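Local coordinates for protein succinate dehydrogenase subunit A (Mycolicibacterium smegmatis, PDB 7D6V) that probably oxidises succinate to fumarate as the FAD-bearing subunit of a membrane-bound succinate dehydrogenase, passing the electrons on to its iron-sulfur partner, at residues F108-R119 against L129-G137; F197-V205 against Y446-V456. All coordinates share one frame; numbering follows the deposited sequence.

Interaction 1: F108-R119 against L129-G137; sequences FDRTKDGKISQR and LAHVGDRTG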
loop_
_atom_site.group_PDB
_atom_site.type_symbol
_atom_site.label_atom_id
_atom_site.label_comp_id
_atom_site.label_asym_id
_atom_site.label_seq_id
_atom_site.Cartn_x
_atom_site.Cartn_y
_atom_site.Cartn_z
ATOM N N PHE A 108 -3.192 -12.674 -8.998
ATOM C CA PHE A 108 -2.023 -12.293 -9.770
ATOM C C PHE A 108 -2.435 -11.856 -11.173
ATOM O O PHE A 108 -3.603 -11.930 -11.560
ATOM C CB PHE A 108 -1.035 -13.454 -9.862
ATOM C CG PHE A 108 -0.435 -13.852 -8.549
ATOM C CD1 PHE A 108 0.719 -13.246 -8.089
ATOM C CD2 PHE A 108 -1.019 -14.840 -7.778
ATOM C CE1 PHE A 108 1.276 -13.614 -6.885
ATOM C CE2 PHE A 108 -0.466 -15.212 -6.571
ATOM C CZ PHE A 108 0.683 -14.598 -6.124
ATOM N N ASP A 109 -1.456 -11.387 -11.939
ATOM C CA ASP A 109 -1.672 -11.173 -13.360
ATOM C C ASP A 109 -1.811 -12.516 -14.064
ATOM O O ASP A 109 -1.273 -13.532 -13.620
ATOM C CB ASP A 109 -0.525 -10.369 -13.966
ATOM C CG ASP A 109 -0.558 -8.913 -13.559
ATOM O OD1 ASP A 109 0.514 -8.277 -13.537
ATOM O OD2 ASP A 109 -1.655 -8.402 -13.260
ATOM N N ARG A 110 -2.548 -12.520 -15.168
ATOM C CA ARG A 110 -2.914 -13.756 -15.840
ATOM C C ARG A 110 -2.273 -13.842 -17.216
ATOM O O ARG A 110 -1.932 -12.827 -17.829
ATOM C CB ARG A 110 -4.436 -13.881 -15.976
ATOM C CG ARG A 110 -5.221 -13.409 -14.768
ATOM C CD ARG A 110 -4.854 -14.183 -13.514
ATOM N NE ARG A 110 -5.125 -15.611 -13.634
ATOM C CZ ARG A 110 -4.808 -16.505 -12.707
ATOM N NH1 ARG A 110 -4.209 -16.117 -11.594
ATOM N NH2 ARG A 110 -5.088 -17.785 -12.890
ATOM N N THR A 111 -2.103 -15.073 -17.690
ATOM C CA THR A 111 -1.677 -15.335 -19.053
ATOM C C THR A 111 -2.901 -15.516 -19.951
ATOM O O THR A 111 -4.048 -15.386 -19.518
ATOM C CB THR A 111 -0.772 -16.565 -19.109
ATOM O OG1 THR A 111 -1.540 -17.742 -18.832
ATOM C CG2 THR A 111 0.343 -16.451 -18.100
ATOM N N LYS A 112 -2.651 -15.814 -21.228
ATOM C CA LYS A 112 -3.748 -16.045 -22.162
ATOM C C LYS A 112 -4.511 -17.322 -21.834
ATOM O O LYS A 112 -5.714 -17.405 -22.099
ATOM C CB LYS A 112 -3.215 -16.099 -23.593
ATOM C CG LYS A 112 -2.514 -14.835 -24.093
ATOM C CD LYS A 112 -3.469 -13.668 -24.330
ATOM C CE LYS A 112 -3.583 -12.740 -23.131
ATOM N NZ LYS A 112 -4.435 -11.558 -23.431
ATOM N N ASP A 113 -3.838 -18.323 -21.268
ATOM C CA ASP A 113 -4.497 -19.560 -20.874
ATOM C C ASP A 113 -5.249 -19.438 -19.558
ATOM O O ASP A 113 -5.947 -20.381 -19.175
ATOM C CB ASP A 113 -3.480 -20.695 -20.751
ATOM C CG ASP A 113 -2.556 -20.784 -21.940
ATOM O OD1 ASP A 113 -3.042 -20.660 -23.084
ATOM O OD2 ASP A 113 -1.343 -20.981 -21.729
ATOM N N GLY A 114 -5.117 -18.318 -18.858
ATOM C CA GLY A 114 -5.741 -18.162 -17.564
ATOM C C GLY A 114 -4.906 -18.618 -16.395
ATOM O O GLY A 114 -5.458 -18.857 -15.316
ATOM N N LYS A 115 -3.597 -18.756 -16.570
ATOM C CA LYS A 115 -2.694 -19.146 -15.502
ATOM C C LYS A 115 -2.032 -17.906 -14.911
ATOM O O LYS A 115 -2.295 -16.774 -15.314
ATOM C CB LYS A 115 -1.650 -20.135 -16.017
ATOM C CG LYS A 115 -2.226 -21.301 -16.781
ATOM C CD LYS A 115 -1.192 -22.389 -16.971
ATOM C CE LYS A 115 -1.781 -23.575 -17.707
ATOM N NZ LYS A 115 -1.037 -24.830 -17.428
ATOM N N ILE A 116 -1.158 -18.128 -13.938
ATOM C CA ILE A 116 -0.439 -17.035 -13.296
ATOM C C ILE A 116 0.688 -16.575 -14.212
ATOM O O ILE A 116 1.456 -17.392 -14.733
ATOM C CB ILE A 116 0.097 -17.468 -11.923
ATOM C CG1 ILE A 116 -1.060 -17.790 -10.978
ATOM C CG2 ILE A 116 0.959 -16.383 -11.324
ATOM C CD1 ILE A 116 -0.621 -18.199 -9.596
ATOM N N SER A 117 0.783 -15.265 -14.418
ATOM C CA SER A 117 1.807 -14.695 -15.280
ATOM C C SER A 117 3.153 -14.662 -14.568
ATOM O O SER A 117 3.231 -14.400 -13.365
ATOM C CB SER A 117 1.405 -13.286 -15.712
ATOM O OG SER A 117 2.267 -12.795 -16.720
ATOM N N GLN A 118 4.219 -14.927 -15.322
ATOM C CA GLN A 118 5.576 -14.974 -14.793
ATOM C C GLN A 118 6.478 -14.078 -15.628
ATOM O O GLN A 118 6.439 -14.131 -16.860
ATOM C CB GLN A 118 6.113 -16.407 -14.785
ATOM C CG GLN A 118 5.350 -17.345 -13.869
ATOM C CD GLN A 118 5.828 -18.776 -13.966
ATOM O OE1 GLN A 118 5.803 -19.379 -15.034
ATOM N NE2 GLN A 118 6.267 -19.329 -12.846
ATOM N N ARG A 119 7.285 -13.260 -14.960
ATOM C CA ARG A 119 8.228 -12.371 -15.623
ATOM C C ARG A 119 9.643 -12.929 -15.563
ATOM O O ARG A 119 9.956 -13.824 -14.776
ATOM C CB ARG A 119 8.210 -10.976 -14.995
ATOM C CG ARG A 119 7.042 -10.117 -15.410
ATOM C CD ARG A 119 7.170 -8.715 -14.847
ATOM N NE ARG A 119 7.208 -8.717 -13.389
ATOM C CZ ARG A 119 7.165 -7.622 -12.641
ATOM N NH1 ARG A 119 7.071 -6.432 -13.212
ATOM N NH2 ARG A 119 7.206 -7.718 -11.320
ATOM N N LEU A 129 8.864 -15.318 -12.112
ATOM C CA LEU A 129 8.396 -14.445 -11.040
ATOM C C LEU A 129 6.908 -14.176 -11.216
ATOM O O LEU A 129 6.503 -13.400 -12.083
ATOM C CB LEU A 129 9.203 -13.154 -11.017
ATOM C CG LEU A 129 10.441 -13.157 -10.116
ATOM C CD1 LEU A 129 11.508 -14.088 -10.656
ATOM C CD2 LEU A 129 10.990 -11.755 -9.961
ATOM N N ALA A 130 6.091 -14.823 -10.389
ATOM C CA ALA A 130 4.671 -14.509 -10.337
ATOM C C ALA A 130 4.479 -13.114 -9.760
ATOM O O ALA A 130 5.025 -12.791 -8.704
ATOM C CB ALA A 130 3.930 -15.540 -9.491
ATOM N N HIS A 131 3.691 -12.291 -10.444
ATOM C CA HIS A 131 3.621 -10.875 -10.127
ATOM C C HIS A 131 2.208 -10.356 -10.335
ATOM O O HIS A 131 1.386 -10.973 -11.014
ATOM C CB HIS A 131 4.590 -10.068 -10.997
ATOM C CG HIS A 131 4.240 -10.090 -12.449
ATOM N ND1 HIS A 131 3.594 -9.047 -13.075
ATOM C CD2 HIS A 131 4.411 -11.045 -13.392
ATOM C CE1 HIS A 131 3.398 -9.351 -14.345
ATOM N NE2 HIS A 131 3.885 -10.559 -14.563
ATOM N N VAL A 132 1.937 -9.208 -9.719
ATOM C CA VAL A 132 0.773 -8.384 -10.024
ATOM C C VAL A 132 1.228 -6.926 -9.996
ATOM O O VAL A 132 1.628 -6.415 -8.944
ATOM C CB VAL A 132 -0.410 -8.639 -9.070
ATOM C CG1 VAL A 132 -0.082 -8.306 -7.616
ATOM C CG2 VAL A 132 -1.621 -7.846 -9.520
ATOM N N GLY A 133 1.214 -6.273 -11.156
ATOM C CA GLY A 133 1.760 -4.929 -11.256
ATOM C C GLY A 133 3.180 -4.896 -10.741
ATOM O O GLY A 133 3.989 -5.781 -11.033
ATOM N N ASP A 134 3.493 -3.873 -9.955
ATOM C CA ASP A 134 4.607 -3.939 -9.019
ATOM C C ASP A 134 4.047 -3.691 -7.623
ATOM O O ASP A 134 4.264 -2.636 -7.022
ATOM C CB ASP A 134 5.683 -2.912 -9.385
ATOM C CG ASP A 134 6.398 -3.249 -10.677
ATOM O OD1 ASP A 134 6.505 -4.447 -11.008
ATOM O OD2 ASP A 134 6.849 -2.313 -11.368
ATOM N N ARG A 135 3.330 -4.691 -7.102
ATOM C CA ARG A 135 2.837 -4.675 -5.731
ATOM C C ARG A 135 2.753 -6.084 -5.160
ATOM O O ARG A 135 1.847 -6.378 -4.373
ATOM C CB ARG A 135 1.483 -3.964 -5.642
ATOM C CG ARG A 135 0.497 -4.342 -6.723
ATOM C CD ARG A 135 -0.810 -3.590 -6.552
ATOM N NE ARG A 135 -1.796 -3.981 -7.553
ATOM C CZ ARG A 135 -1.829 -3.502 -8.792
ATOM N NH1 ARG A 135 -2.763 -3.912 -9.638
ATOM N NH2 ARG A 135 -0.929 -2.612 -9.186
ATOM N N THR A 136 3.661 -6.973 -5.569
ATOM C CA THR A 136 3.522 -8.388 -5.240
ATOM C C THR A 136 3.595 -8.629 -3.737
ATOM O O THR A 136 2.856 -9.461 -3.200
ATOM C CB THR A 136 4.592 -9.197 -5.971
ATOM O OG1 THR A 136 4.659 -8.771 -7.336
ATOM C CG2 THR A 136 4.258 -10.673 -5.933
ATOM N N GLY A 137 4.484 -7.917 -3.040
ATOM C CA GLY A 137 4.564 -8.071 -1.596
ATOM C C GLY A 137 3.283 -7.664 -0.895
ATOM O O GLY A 137 2.841 -8.323 0.052
#

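Interaction 2: F197-V205 against Y446-V456; sequences FVLFEAPAV and YVRALPDRPKV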
loop_
_atom_site.group_PDB
_atom_site.type_symbol
_atom_site.label_atom_id
_atom_site.label_comp_id
_atom_site.label_asym_id
_atom_site.label_seq_id
_atom_site.Cartn_x
_atom_site.Cartn_y
_atom_site.Cartn_z
ATOM N N PHE A 197 3.603 -4.597 30.527
ATOM C CA PHE A 197 4.400 -5.782 30.242
ATOM C C PHE A 197 3.520 -7.014 30.072
ATOM O O PHE A 197 2.626 -7.279 30.888
ATOM C CB PHE A 197 5.431 -6.008 31.345
ATOM C CG PHE A 197 6.398 -4.876 31.494
ATOM C CD1 PHE A 197 6.963 -4.287 30.378
ATOM C CD2 PHE A 197 6.729 -4.385 32.741
ATOM C CE1 PHE A 197 7.842 -3.242 30.504
ATOM C CE2 PHE A 197 7.609 -3.338 32.872
ATOM C CZ PHE A 197 8.168 -2.768 31.753
ATOM N N VAL A 198 3.795 -7.766 29.012
ATOM C CA VAL A 198 3.063 -8.973 28.664
ATOM C C VAL A 198 4.045 -10.134 28.575
ATOM O O VAL A 198 5.133 -10.010 28.000
ATOM C CB VAL A 198 2.275 -8.792 27.348
ATOM C CG1 VAL A 198 3.195 -8.386 26.209
ATOM C CG2 VAL A 198 1.512 -10.057 27.002
ATOM N N LEU A 199 3.666 -11.254 29.178
ATOM C CA LEU A 199 4.445 -12.482 29.158
ATOM C C LEU A 199 3.629 -13.571 28.480
ATOM O O LEU A 199 2.509 -13.870 28.906
ATOM C CB LEU A 199 4.835 -12.910 30.571
ATOM C CG LEU A 199 5.390 -14.327 30.702
ATOM C CD1 LEU A 199 6.744 -14.443 30.026
ATOM C CD2 LEU A 199 5.478 -14.726 32.160
ATOM N N PHE A 200 4.195 -14.161 27.437
ATOM C CA PHE A 200 3.633 -15.334 26.791
ATOM C C PHE A 200 4.342 -16.573 27.317
ATOM O O PHE A 200 5.520 -16.527 27.672
ATOM C CB PHE A 200 3.770 -15.233 25.273
ATOM C CG PHE A 200 3.146 -13.995 24.696
ATOM C CD1 PHE A 200 1.819 -13.987 24.312
ATOM C CD2 PHE A 200 3.885 -12.836 24.551
ATOM C CE1 PHE A 200 1.245 -12.850 23.790
ATOM C CE2 PHE A 200 3.315 -11.697 24.029
ATOM C CZ PHE A 200 1.995 -11.704 23.648
ATOM N N GLU A 201 3.612 -17.679 27.386
ATOM C CA GLU A 201 4.090 -18.897 28.032
ATOM C C GLU A 201 3.989 -20.082 27.083
ATOM O O GLU A 201 3.464 -21.143 27.423
ATOM C CB GLU A 201 3.324 -19.161 29.322
ATOM C CG GLU A 201 3.791 -18.325 30.494
ATOM C CD GLU A 201 2.735 -18.194 31.571
ATOM O OE1 GLU A 201 1.765 -17.439 31.360
ATOM O OE2 GLU A 201 2.876 -18.841 32.630
ATOM N N ALA A 202 4.479 -19.909 25.877
ATOM C CA ALA A 202 4.430 -21.010 24.931
ATOM C C ALA A 202 5.720 -21.821 24.964
ATOM O O ALA A 202 6.802 -21.271 25.188
ATOM C CB ALA A 202 4.199 -20.486 23.519
ATOM N N PRO A 203 5.635 -23.136 24.744
ATOM C CA PRO A 203 6.853 -23.956 24.674
ATOM C C PRO A 203 7.611 -23.845 23.360
ATOM O O PRO A 203 8.729 -24.368 23.272
ATOM C CB PRO A 203 6.323 -25.379 24.879
ATOM C CG PRO A 203 4.922 -25.328 24.416
ATOM C CD PRO A 203 4.412 -23.955 24.727
ATOM N N ALA A 204 7.052 -23.190 22.346
ATOM C CA ALA A 204 7.716 -23.020 21.064
ATOM C C ALA A 204 7.587 -21.576 20.605
ATOM O O ALA A 204 6.581 -20.913 20.864
ATOM C CB ALA A 204 7.137 -23.956 19.998
ATOM N N VAL A 205 8.620 -21.096 19.919
ATOM C CA VAL A 205 8.659 -19.736 19.393
ATOM C C VAL A 205 9.193 -19.786 17.967
ATOM O O VAL A 205 10.206 -20.440 17.704
ATOM C CB VAL A 205 9.530 -18.813 20.269
ATOM C CG1 VAL A 205 9.927 -17.560 19.511
ATOM C CG2 VAL A 205 8.796 -18.446 21.544
ATOM N N TYR A 446 7.312 -30.353 17.288
ATOM C CA TYR A 446 8.014 -30.248 18.562
ATOM C C TYR A 446 7.034 -30.202 19.727
ATOM O O TYR A 446 7.255 -30.846 20.758
ATOM C CB TYR A 446 8.915 -29.013 18.557
ATOM C CG TYR A 446 9.578 -28.715 19.881
ATOM C CD1 TYR A 446 9.065 -27.752 20.736
ATOM C CD2 TYR A 446 10.723 -29.391 20.270
ATOM C CE1 TYR A 446 9.669 -27.479 21.944
ATOM C CE2 TYR A 446 11.333 -29.124 21.475
ATOM C CZ TYR A 446 10.804 -28.167 22.306
ATOM O OH TYR A 446 11.415 -27.902 23.507
ATOM N N VAL A 447 5.943 -29.450 19.578
ATOM C CA VAL A 447 4.978 -29.324 20.667
ATOM C C VAL A 447 4.251 -30.644 20.903
ATOM O O VAL A 447 4.009 -31.033 22.052
ATOM C CB VAL A 447 4.001 -28.172 20.378
ATOM C CG1 VAL A 447 2.847 -28.191 21.359
ATOM C CG2 VAL A 447 4.731 -26.846 20.451
ATOM N N ARG A 448 3.899 -31.359 19.832
ATOM C CA ARG A 448 3.264 -32.664 20.007
ATOM C C ARG A 448 4.213 -33.712 20.574
ATOM O O ARG A 448 3.763 -34.633 21.264
ATOM C CB ARG A 448 2.660 -33.143 18.690
ATOM C CG ARG A 448 1.529 -32.272 18.197
ATOM C CD ARG A 448 0.344 -32.467 19.137
ATOM N NE ARG A 448 -0.867 -31.767 18.719
ATOM C CZ ARG A 448 -1.190 -30.538 19.102
ATOM N NH1 ARG A 448 -2.312 -29.982 18.670
ATOM N NH2 ARG A 448 -0.409 -29.883 19.948
ATOM N N ALA A 449 5.515 -33.600 20.311
ATOM C CA ALA A 449 6.479 -34.575 20.808
ATOM C C ALA A 449 7.046 -34.205 22.173
ATOM O O ALA A 449 8.162 -34.620 22.510
ATOM C CB ALA A 449 7.610 -34.757 19.797
ATOM N N LEU A 450 6.304 -33.446 22.977
ATOM C CA LEU A 450 6.828 -32.873 24.207
ATOM C C LEU A 450 6.244 -33.588 25.415
ATOM O O LEU A 450 5.012 -33.647 25.554
ATOM C CB LEU A 450 6.507 -31.382 24.261
ATOM C CG LEU A 450 7.349 -30.503 25.175
ATOM C CD1 LEU A 450 8.806 -30.635 24.803
ATOM C CD2 LEU A 450 6.899 -29.064 25.047
ATOM N N PRO A 451 7.071 -34.142 26.309
ATOM C CA PRO A 451 6.532 -34.838 27.488
ATOM C C PRO A 451 5.851 -33.897 28.471
ATOM O O PRO A 451 4.716 -34.143 28.889
ATOM C CB PRO A 451 7.773 -35.492 28.108
ATOM C CG PRO A 451 8.918 -34.672 27.630
ATOM C CD PRO A 451 8.544 -34.159 26.273
ATOM N N ASP A 452 6.532 -32.816 28.846
ATOM C CA ASP A 452 5.971 -31.822 29.749
ATOM C C ASP A 452 6.359 -30.431 29.270
ATOM O O ASP A 452 7.324 -30.254 28.521
ATOM C CB ASP A 452 6.409 -32.069 31.206
ATOM C CG ASP A 452 7.921 -32.053 31.391
ATOM O OD1 ASP A 452 8.414 -32.859 32.208
ATOM O OD2 ASP A 452 8.622 -31.244 30.751
ATOM N N ARG A 453 5.593 -29.446 29.703
ATOM C CA ARG A 453 5.813 -28.099 29.190
ATOM C C ARG A 453 6.762 -27.330 30.101
ATOM O O ARG A 453 6.602 -27.369 31.327
ATOM C CB ARG A 453 4.499 -27.349 29.062
ATOM C CG ARG A 453 3.678 -27.782 27.864
ATOM C CD ARG A 453 2.230 -27.378 28.017
ATOM N NE ARG A 453 2.030 -25.957 27.765
ATOM C CZ ARG A 453 1.587 -25.461 26.616
ATOM N NH1 ARG A 453 1.297 -26.276 25.610
ATOM N NH2 ARG A 453 1.432 -24.151 26.474
ATOM N N PRO A 454 7.755 -26.642 29.541
ATOM C CA PRO A 454 8.661 -25.842 30.370
ATOM C C PRO A 454 7.936 -24.690 31.046
ATOM O O PRO A 454 6.964 -24.142 30.524
ATOM C CB PRO A 454 9.705 -25.337 29.366
ATOM C CG PRO A 454 9.054 -25.475 28.030
ATOM C CD PRO A 454 8.161 -26.656 28.127
ATOM N N LYS A 455 8.432 -24.319 32.221
ATOM C CA LYS A 455 7.792 -23.335 33.082
ATOM C C LYS A 455 8.630 -22.067 33.163
ATOM O O LYS A 455 9.851 -22.127 33.333
ATOM C CB LYS A 455 7.583 -23.908 34.484
ATOM C CG LYS A 455 6.600 -25.061 34.523
ATOM C CD LYS A 455 6.412 -25.592 35.930
ATOM C CE LYS A 455 5.357 -26.685 35.959
ATOM N NZ LYS A 455 5.796 -27.897 35.221
ATOM N N VAL A 456 7.965 -20.916 33.042
ATOM C CA VAL A 456 8.648 -19.639 33.201
ATOM C C VAL A 456 8.946 -19.393 34.674
ATOM O O VAL A 456 8.106 -19.636 35.550
ATOM C CB VAL A 456 7.815 -18.492 32.603
ATOM C CG1 VAL A 456 7.669 -18.668 31.109
ATOM C CG2 VAL A 456 6.449 -18.420 33.256
#

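Interaction 1: F108-R119 against L129-G137
Leu129 pairs with Arg119 in an antiparallel beta hairpin. The two residues form a hydrogen-bonded pair: Arg119 N gives to Leu129 O (3.0 Å) and Leu129 N gives to Arg119 O (3.2 Å). Ala130 follows, opposite Gln118 in a non-hydrogen-bonded pair. Ala130 CB meets Ile116 CG2 at 3.6 Å, with the Phe108 ring close by. His131 is held through both its backbone and its ring. His131 O accepts a nearly straight bond from Asp109 N (3.0 Å, 169°). Its imidazole carries Arg119 across one face: CG of Arg119 makes a CH-pi contact, and the guanidinium beyond it stacks on the ring with planes 24° apart. A bend at chi3 (-60°) brings NE and the guanidinium back over the same ring. Val132 packs its CB against Phe108 CA. Gly133 N then bonds to Asp109 OD1 (3.2 Å), reaching the carboxylate from above its plane. Asp134 completes the grip on Arg119. Asp134 OD1 takes NH1 of Arg119 through the syn lone pair, in a salt bridge of 3.0 Å. The guanidinium is thus held at an edge and over a face. Thr136 begins helix 136-159, and its OG1 bonds to Gly52 O. Arg110 N bonds to Gln133 of the iron-sulfur subunit. Strand 54-55 flanks strand 129-130 on the side away from strand 118-119, and Ala130 touches Val98 of helix 84-102.

Interaction 2: F197-V205 against Y446-V456
Pro203 and Arg453 bring the two backbones closest, with CA atoms 6.2 Å apart. No hydrogen bond joins the segments. The contact is plain, largely apolar packing. In it the link between the mixed sheet (strand 197-200) and the parallel sheet (strand 204-206) of the FAD-binding domain faces the end of helix 427-448 and the loop after it. Pro203 is the centre of the contact. Pro203 CB packs on Leu450 CD2 (3.7 Å) and on Pro454 CD (3.9 Å). Pro203 CD lies over one face of the Arg453 guanidinium, 3.5 Å from NH2 of Arg453 and offset toward the rim. The arginine chain bends at chi3 (76°), which turns its flat end back over the proline. Outside the segments, this guanidinium is held by Tyr9 O and by a salt bridge to Asp10. Pro203 O meets the edge of the Tyr446 ring at CE1 (3.5 Å). Ala204 CB sits against Val447 CG2 (3.8 Å). At the other end, Val456 CG2 meets Leu199 CD2 tip to tip at 4.0 Å. The same methyl touches the Glu201 side chain, which crosses Val456 at about a right angle. Strand 197-200 lies between strands 5-7 and 184-191, and Val456 also touches Ala185 of the latter. Leu199 reaches Val461 of helix 458-469, while Ala204 touches Val11 of strand 11-14.

In the fold
From the N terminus, strands 5-7 and 11-14 come first, and both later border interaction 2. Interaction 1 closes a short loop of nine residues between its segments and is complete before helix 136-159 runs on. Interaction 2 opens later and closes a loop of 240 residues. The two follow in series, neither nested nor crossed. Their nearest atoms are about 22 Å apart. Interaction 1 ties a hairpin to the start of helix 136-159, near the FAD and beside the iron-sulfur subunit. Interaction 2 lies farther from the FAD. It joins the link between the mixed sheet and the parallel sheet to the end of helix 427-448.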